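Local coordinates for protein alcohol dehydrogenase (Aeropyrum pernix, PDB 1H2B) that probably oxidises alcohols with NAD+ as hydride acceptor, using a zinc ion to bind the substrate, at residues D168-A180 / G197-T210. Numbering follows the deposited sequence.
With ZN (zinc ion), chain J; NAJ (nicotinamide-adenine-dinucleotide (acidic form)), chain I; OCA (octanoic acid (caprylic acid)), chain H.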
loop_
_atom_site.group_PDB
_atom_site.type_symbol
_atom_site.label_atom_id
_atom_site.label_comp_id
_atom_site.label_asym_id
_atom_site.label_seq_id
_atom_site.Cartn_x
_atom_site.Cartn_y
_atom_site.Cartn_z
ATOM N N ASP B 168 -11.900 -4.945 23.217
ATOM C CA ASP B 168 -12.621 -3.871 22.541
ATOM C C ASP B 168 -11.782 -2.578 22.558
ATOM O O ASP B 168 -11.397 -2.058 21.511
ATOM C CB ASP B 168 -13.949 -3.634 23.233
ATOM C CG ASP B 168 -14.794 -2.642 22.521
ATOM O OD1 ASP B 168 -15.067 -1.588 23.165
ATOM O OD2 ASP B 168 -15.211 -2.810 21.354
ATOM N N ALA B 169 -11.471 -2.078 23.746
ATOM C CA ALA B 169 -10.574 -0.911 23.827
ATOM C C ALA B 169 -9.251 -1.167 23.118
ATOM O O ALA B 169 -8.810 -0.333 22.290
ATOM C CB ALA B 169 -10.282 -0.523 25.281
ATOM N N GLY B 170 -8.633 -2.326 23.395
ATOM C CA GLY B 170 -7.326 -2.607 22.809
ATOM C C GLY B 170 -7.380 -2.811 21.305
ATOM O O GLY B 170 -6.583 -2.192 20.586
ATOM N N ILE B 171 -8.288 -3.674 20.847
ATOM C CA ILE B 171 -8.332 -4.006 19.411
ATOM C C ILE B 171 -8.657 -2.709 18.612
ATOM O O ILE B 171 -8.081 -2.498 17.540
ATOM C CB ILE B 171 -9.302 -5.173 19.132
ATOM C CG1 ILE B 171 -9.232 -5.565 17.651
ATOM C CG2 ILE B 171 -10.764 -4.813 19.554
ATOM C CD1 ILE B 171 -10.288 -6.590 17.225
ATOM N N THR B 172 -9.547 -1.875 19.153
ATOM C CA THR B 172 -9.906 -0.629 18.457
ATOM C C THR B 172 -8.682 0.287 18.364
ATOM O O THR B 172 -8.373 0.855 17.286
ATOM C CB THR B 172 -11.052 0.078 19.181
ATOM O OG1 THR B 172 -12.163 -0.812 19.261
ATOM C CG2 THR B 172 -11.494 1.318 18.374
ATOM N N ALA B 173 -7.950 0.444 19.481
ATOM C CA ALA B 173 -6.748 1.260 19.448
ATOM C C ALA B 173 -5.731 0.661 18.469
ATOM O O ALA B 173 -5.089 1.402 17.743
ATOM C CB ALA B 173 -6.135 1.379 20.870
ATOM N N TYR B 174 -5.621 -0.669 18.422
ATOM C CA TYR B 174 -4.635 -1.328 17.560
ATOM C C TYR B 174 -4.916 -1.161 16.073
ATOM O O TYR B 174 -4.000 -0.780 15.313
ATOM C CB TYR B 174 -4.575 -2.848 17.947
ATOM C CG TYR B 174 -3.542 -3.604 17.181
ATOM C CD1 TYR B 174 -3.923 -4.502 16.190
ATOM C CD2 TYR B 174 -2.191 -3.444 17.493
ATOM C CE1 TYR B 174 -2.983 -5.200 15.476
ATOM C CE2 TYR B 174 -1.226 -4.139 16.791
ATOM C CZ TYR B 174 -1.637 -5.008 15.776
ATOM O OH TYR B 174 -0.655 -5.703 15.089
ATOM N N ARG B 175 -6.178 -1.364 15.660
ATOM C CA ARG B 175 -6.520 -1.100 14.259
ATOM C C ARG B 175 -6.288 0.349 13.905
ATOM O O ARG B 175 -5.755 0.664 12.822
ATOM C CB ARG B 175 -7.961 -1.487 13.948
ATOM C CG ARG B 175 -8.324 -1.296 12.465
ATOM C CD ARG B 175 -9.713 -1.821 12.234
ATOM N NE ARG B 175 -10.266 -1.664 10.895
ATOM C CZ ARG B 175 -10.285 -2.604 9.964
ATOM N NH1 ARG B 175 -9.695 -3.777 10.154
ATOM N NH2 ARG B 175 -10.895 -2.384 8.815
ATOM N N ALA B 176 -6.654 1.263 14.810
ATOM C CA ALA B 176 -6.448 2.666 14.523
ATOM C C ALA B 176 -4.975 3.015 14.418
ATOM O O ALA B 176 -4.598 3.828 13.588
ATOM C CB ALA B 176 -7.162 3.511 15.637
ATOM N N VAL B 177 -4.141 2.425 15.286
ATOM C CA VAL B 177 -2.694 2.693 15.229
ATOM C C VAL B 177 -2.100 2.090 13.963
ATOM O O VAL B 177 -1.192 2.697 13.369
ATOM C CB VAL B 177 -1.994 2.223 16.527
ATOM C CG1 VAL B 177 -0.454 2.168 16.313
ATOM C CG2 VAL B 177 -2.382 3.171 17.710
ATOM N N LYS B 178 -2.574 0.919 13.547
ATOM C CA LYS B 178 -2.167 0.382 12.216
ATOM C C LYS B 178 -2.458 1.368 11.120
ATOM O O LYS B 178 -1.590 1.616 10.253
ATOM C CB LYS B 178 -2.876 -0.928 11.915
ATOM C CG LYS B 178 -2.451 -2.047 12.822
ATOM C CD LYS B 178 -2.781 -3.401 12.189
ATOM C CE LYS B 178 -1.588 -4.316 12.238
ATOM N NZ LYS B 178 -1.595 -5.510 11.314
ATOM N N LYS B 179 -3.654 1.969 11.115
ATOM C CA LYS B 179 -3.943 3.006 10.129
ATOM C C LYS B 179 -2.928 4.156 10.231
ATOM O O LYS B 179 -2.330 4.573 9.232
ATOM C CB LYS B 179 -5.362 3.588 10.306
ATOM C CG LYS B 179 -6.506 2.653 9.940
ATOM C CD LYS B 179 -7.778 3.454 10.117
ATOM C CE LYS B 179 -8.961 2.752 9.488
ATOM N NZ LYS B 179 -9.187 1.446 10.116
ATOM N N ALA B 180 -2.663 4.617 11.448
ATOM C CA ALA B 180 -1.749 5.734 11.675
ATOM C C ALA B 180 -0.363 5.426 11.138
ATOM O O ALA B 180 0.263 6.318 10.546
ATOM C CB ALA B 180 -1.674 6.068 13.170
ATOM N N GLY B 197 -9.768 4.818 28.225
ATOM C CA GLY B 197 -9.629 3.363 28.175
ATOM C C GLY B 197 -8.976 2.922 26.876
ATOM O O GLY B 197 -8.052 2.110 26.881
ATOM N N LEU B 198 -9.440 3.475 25.744
ATOM C CA LEU B 198 -8.781 3.207 24.482
ATOM C C LEU B 198 -7.442 3.985 24.368
ATOM O O LEU B 198 -6.409 3.415 23.967
ATOM C CB LEU B 198 -9.681 3.638 23.318
ATOM C CG LEU B 198 -10.668 2.599 22.870
ATOM C CD1 LEU B 198 -11.788 2.400 23.886
ATOM C CD2 LEU B 198 -11.194 3.049 21.508
ATOM N N GLY B 199 -7.470 5.282 24.702
ATOM C CA GLY B 199 -6.336 6.138 24.456
ATOM C C GLY B 199 -5.049 5.737 25.170
ATOM O O GLY B 199 -3.975 5.877 24.579
ATOM N N HIS B 200 -5.142 5.290 26.422
ATOM C CA HIS B 200 -3.922 4.924 27.139
ATOM C C HIS B 200 -3.280 3.691 26.533
ATOM O O HIS B 200 -2.050 3.544 26.544
ATOM C CB HIS B 200 -4.188 4.798 28.643
ATOM C CG HIS B 200 -4.601 3.425 29.066
ATOM N ND1 HIS B 200 -5.886 2.970 28.921
ATOM C CD2 HIS B 200 -3.905 2.422 29.673
ATOM C CE1 HIS B 200 -5.969 1.732 29.386
ATOM N NE2 HIS B 200 -4.784 1.381 29.865
ATOM N N ILE B 201 -4.092 2.832 25.897
ATOM C CA ILE B 201 -3.540 1.732 25.135
ATOM C C ILE B 201 -2.900 2.251 23.877
ATOM O O ILE B 201 -1.794 1.856 23.514
ATOM C CB ILE B 201 -4.638 0.672 24.823
ATOM C CG1 ILE B 201 -5.207 0.160 26.163
ATOM C CG2 ILE B 201 -4.032 -0.486 24.028
ATOM C CD1 ILE B 201 -6.390 -0.832 26.007
ATOM N N ALA B 202 -3.575 3.194 23.206
ATOM C CA ALA B 202 -3.013 3.745 21.967
ATOM C C ALA B 202 -1.648 4.411 22.200
ATOM O O ALA B 202 -0.773 4.293 21.352
ATOM C CB ALA B 202 -3.991 4.721 21.310
ATOM N N VAL B 203 -1.461 5.076 23.344
ATOM C CA VAL B 203 -0.139 5.681 23.623
ATOM C C VAL B 203 0.937 4.608 23.566
ATOM O O VAL B 203 1.966 4.796 22.903
ATOM C CB VAL B 203 -0.093 6.376 25.023
ATOM C CG1 VAL B 203 1.385 6.777 25.410
ATOM C CG2 VAL B 203 -1.006 7.600 25.053
ATOM N N GLN B 204 0.701 3.483 24.246
ATOM C CA GLN B 204 1.660 2.386 24.248
ATOM C C GLN B 204 1.871 1.816 22.853
ATOM O O GLN B 204 2.987 1.541 22.435
ATOM C CB GLN B 204 1.187 1.248 25.157
ATOM C CG GLN B 204 0.995 1.662 26.594
ATOM C CD GLN B 204 0.383 0.544 27.400
ATOM O OE1 GLN B 204 1.016 -0.525 27.572
ATOM N NE2 GLN B 204 -0.862 0.731 27.840
ATOM N N LEU B 205 0.790 1.630 22.122
ATOM C CA LEU B 205 0.924 1.061 20.804
ATOM C C LEU B 205 1.652 1.966 19.818
ATOM O O LEU B 205 2.364 1.457 18.985
ATOM C CB LEU B 205 -0.466 0.687 20.258
ATOM C CG LEU B 205 -1.162 -0.427 21.030
ATOM C CD1 LEU B 205 -2.576 -0.622 20.473
ATOM C CD2 LEU B 205 -0.401 -1.731 20.861
ATOM N N LEU B 206 1.445 3.278 19.908
ATOM C CA LEU B 206 2.157 4.223 19.040
ATOM C C LEU B 206 3.673 4.091 19.293
ATOM O O LEU B 206 4.464 4.165 18.351
ATOM C CB LEU B 206 1.664 5.646 19.223
ATOM C CG LEU B 206 0.245 5.963 18.668
ATOM C CD1 LEU B 206 -0.317 7.243 19.278
ATOM C CD2 LEU B 206 0.398 6.050 17.108
ATOM N N LYS B 207 4.066 3.852 20.542
ATOM C CA LYS B 207 5.505 3.666 20.801
ATOM C C LYS B 207 6.107 2.348 20.309
ATOM O O LYS B 207 7.308 2.285 19.991
ATOM C CB LYS B 207 5.778 3.821 22.308
ATOM C CG LYS B 207 5.476 5.210 22.869
ATOM C CD LYS B 207 6.312 6.325 22.239
ATOM C CE LYS B 207 7.798 6.117 22.499
ATOM N NZ LYS B 207 8.575 7.333 22.150
ATOM N N VAL B 208 5.306 1.290 20.329
ATOM C CA VAL B 208 5.681 -0.039 19.918
ATOM C C VAL B 208 5.658 -0.153 18.395
ATOM O O VAL B 208 6.513 -0.850 17.799
ATOM C CB VAL B 208 4.650 -1.091 20.514
ATOM C CG1 VAL B 208 4.834 -2.452 19.870
ATOM C CG2 VAL B 208 4.800 -1.148 22.013
ATOM N N MET B 209 4.674 0.518 17.766
ATOM C CA MET B 209 4.345 0.238 16.379
ATOM C C MET B 209 4.838 1.300 15.382
ATOM O O MET B 209 4.811 1.073 14.161
ATOM C CB MET B 209 2.858 0.021 16.209
ATOM C CG MET B 209 2.469 -1.325 16.729
ATOM S SD MET B 209 0.768 -1.283 16.953
ATOM C CE MET B 209 0.283 -1.327 15.232
ATOM N N THR B 210 5.281 2.445 15.896
ATOM C CA THR B 210 5.799 3.511 15.042
ATOM C C THR B 210 7.010 4.154 15.671
ATOM O O THR B 210 7.219 4.026 16.879
ATOM C CB THR B 210 4.756 4.623 14.828
ATOM O OG1 THR B 210 4.743 5.558 15.912
ATOM C CG2 THR B 210 3.287 4.086 14.737
HETATM ZN ZN ZN J . -16.708 -0.382 23.405
HETATM P PA NAJ I . -13.044 7.110 28.196
HETATM O O1A NAJ I . -14.182 7.807 28.889
HETATM O O2A NAJ I . -12.245 6.036 28.952
HETATM O O5B NAJ I . -11.897 8.128 27.751
HETATM C C5B NAJ I . -12.188 9.430 27.224
HETATM C C4B NAJ I . -10.951 10.248 27.555
HETATM O O4B NAJ I . -11.091 11.509 26.871
HETATM C C3B NAJ I . -10.760 10.503 29.050
HETATM O O3B NAJ I . -9.417 10.217 29.474
HETATM C C2B NAJ I . -11.111 11.984 29.092
HETATM O O2B NAJ I . -10.533 12.690 30.201
HETATM C C1B NAJ I . -10.610 12.522 27.745
HETATM N N9A NAJ I . -11.205 13.789 27.323
HETATM C C8A NAJ I . -12.488 14.310 27.545
HETATM N N7A NAJ I . -12.594 15.517 26.925
HETATM C C5A NAJ I . -11.398 15.776 26.321
HETATM C C6A NAJ I . -10.927 16.823 25.568
HETATM N N6A NAJ I . -11.653 17.919 25.308
HETATM N N1A NAJ I . -9.665 16.735 25.041
HETATM C C2A NAJ I . -8.829 15.664 25.303
HETATM N N3A NAJ I . -9.294 14.651 26.067
HETATM C C4A NAJ I . -10.555 14.713 26.569
HETATM O O3 NAJ I . -13.646 6.531 26.844
HETATM P PN NAJ I . -13.249 5.190 26.039
HETATM O O1N NAJ I . -14.008 4.053 26.549
HETATM O O2N NAJ I . -11.779 5.102 25.930
HETATM O O5D NAJ I . -13.931 5.531 24.626
HETATM C C5D NAJ I . -13.379 6.599 23.860
HETATM C C4D NAJ I . -14.324 6.935 22.718
HETATM O O4D NAJ I . -14.236 5.877 21.748
HETATM C C3D NAJ I . -15.798 6.982 23.121
HETATM O O3D NAJ I . -16.476 7.884 22.228
HETATM C C2D NAJ I . -16.274 5.548 22.847
HETATM O O2D NAJ I . -17.654 5.397 22.673
HETATM C C1D NAJ I . -15.507 5.312 21.533
HETATM N N1N NAJ I . -15.350 3.939 21.055
HETATM C C2N NAJ I . -15.189 3.789 19.709
HETATM C C3N NAJ I . -14.969 2.529 19.180
HETATM C C7N NAJ I . -14.856 2.367 17.700
HETATM O O7N NAJ I . -14.733 1.097 17.277
HETATM N N7N NAJ I . -14.798 3.363 16.811
HETATM C C4N NAJ I . -14.875 1.360 20.006
HETATM C C5N NAJ I . -14.873 1.618 21.406
HETATM C C6N NAJ I . -15.141 2.877 21.908
HETATM C C1 OCA H . -17.680 -0.291 20.649
HETATM C C2 OCA H . -18.492 0.405 19.546
HETATM C C3 OCA H . -18.774 -0.559 18.381
HETATM C C4 OCA H . -19.871 -0.109 17.430
HETATM C C5 OCA H . -20.168 -1.233 16.438
HETATM C C6 OCA H . -21.096 -0.759 15.322
HETATM C C7 OCA H . -21.342 -1.809 14.244
HETATM C C8 OCA H . -22.277 -1.235 13.194
HETATM O O1 OCA H . -17.507 0.278 21.762
HETATM O O2 OCA H . -17.161 -1.407 20.437
#
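Helix 197-209, the dinucleotide-binding helix of the Rossmann fold, packs against helix 166-181 beside the active-site zinc and the coenzyme, their segments crossing at -49° with axes 8.3 Å apart. Small residues let the backbones close in: Ala173 is a knob among Leu198, Ile201, Ala202 and Leu205, its CB 4.0 Å from Ala202 CB. Leu205 answers as a knob among Gly170, Ala173, Tyr174 and Val177, its CD1 lying near the plane of the Tyr174 ring, at the edge. Further along, Val177 turns CG2 to Leu205 and Leu206. In one of the two conformers modelled for Met209, SD lies beside Val177 CG1 and comes 3.5 Å from Tyr174 CE2, an oblique Met-aromatic contact.

At the coenzyme end, Leu198 CD1 touches Ala169 CB and CD2 meets Thr172 CG2 (3.6 Å). Thr172 has CG2 anti to its own N, facing the carboxamide of NAD, and OG1 bonded to Asp168 O (2.7 Å). Replacing Thr172 with glycine would probably leave Leu198 CD2 and the carboxamide without their methyl neighbour and Asp168 O without its side-chain donor. Asp168 OD1 binds zinc together with Cys54, His79 and octanoic acid O1, while Gly197 N and Leu198 N (2.9 Å to NAD O2N, 176°) grip the diphosphate. The apolar interface thus joins a zinc ligand to the N-terminal part of the phosphate-binding helix, whose dipole probably favours the negative charge.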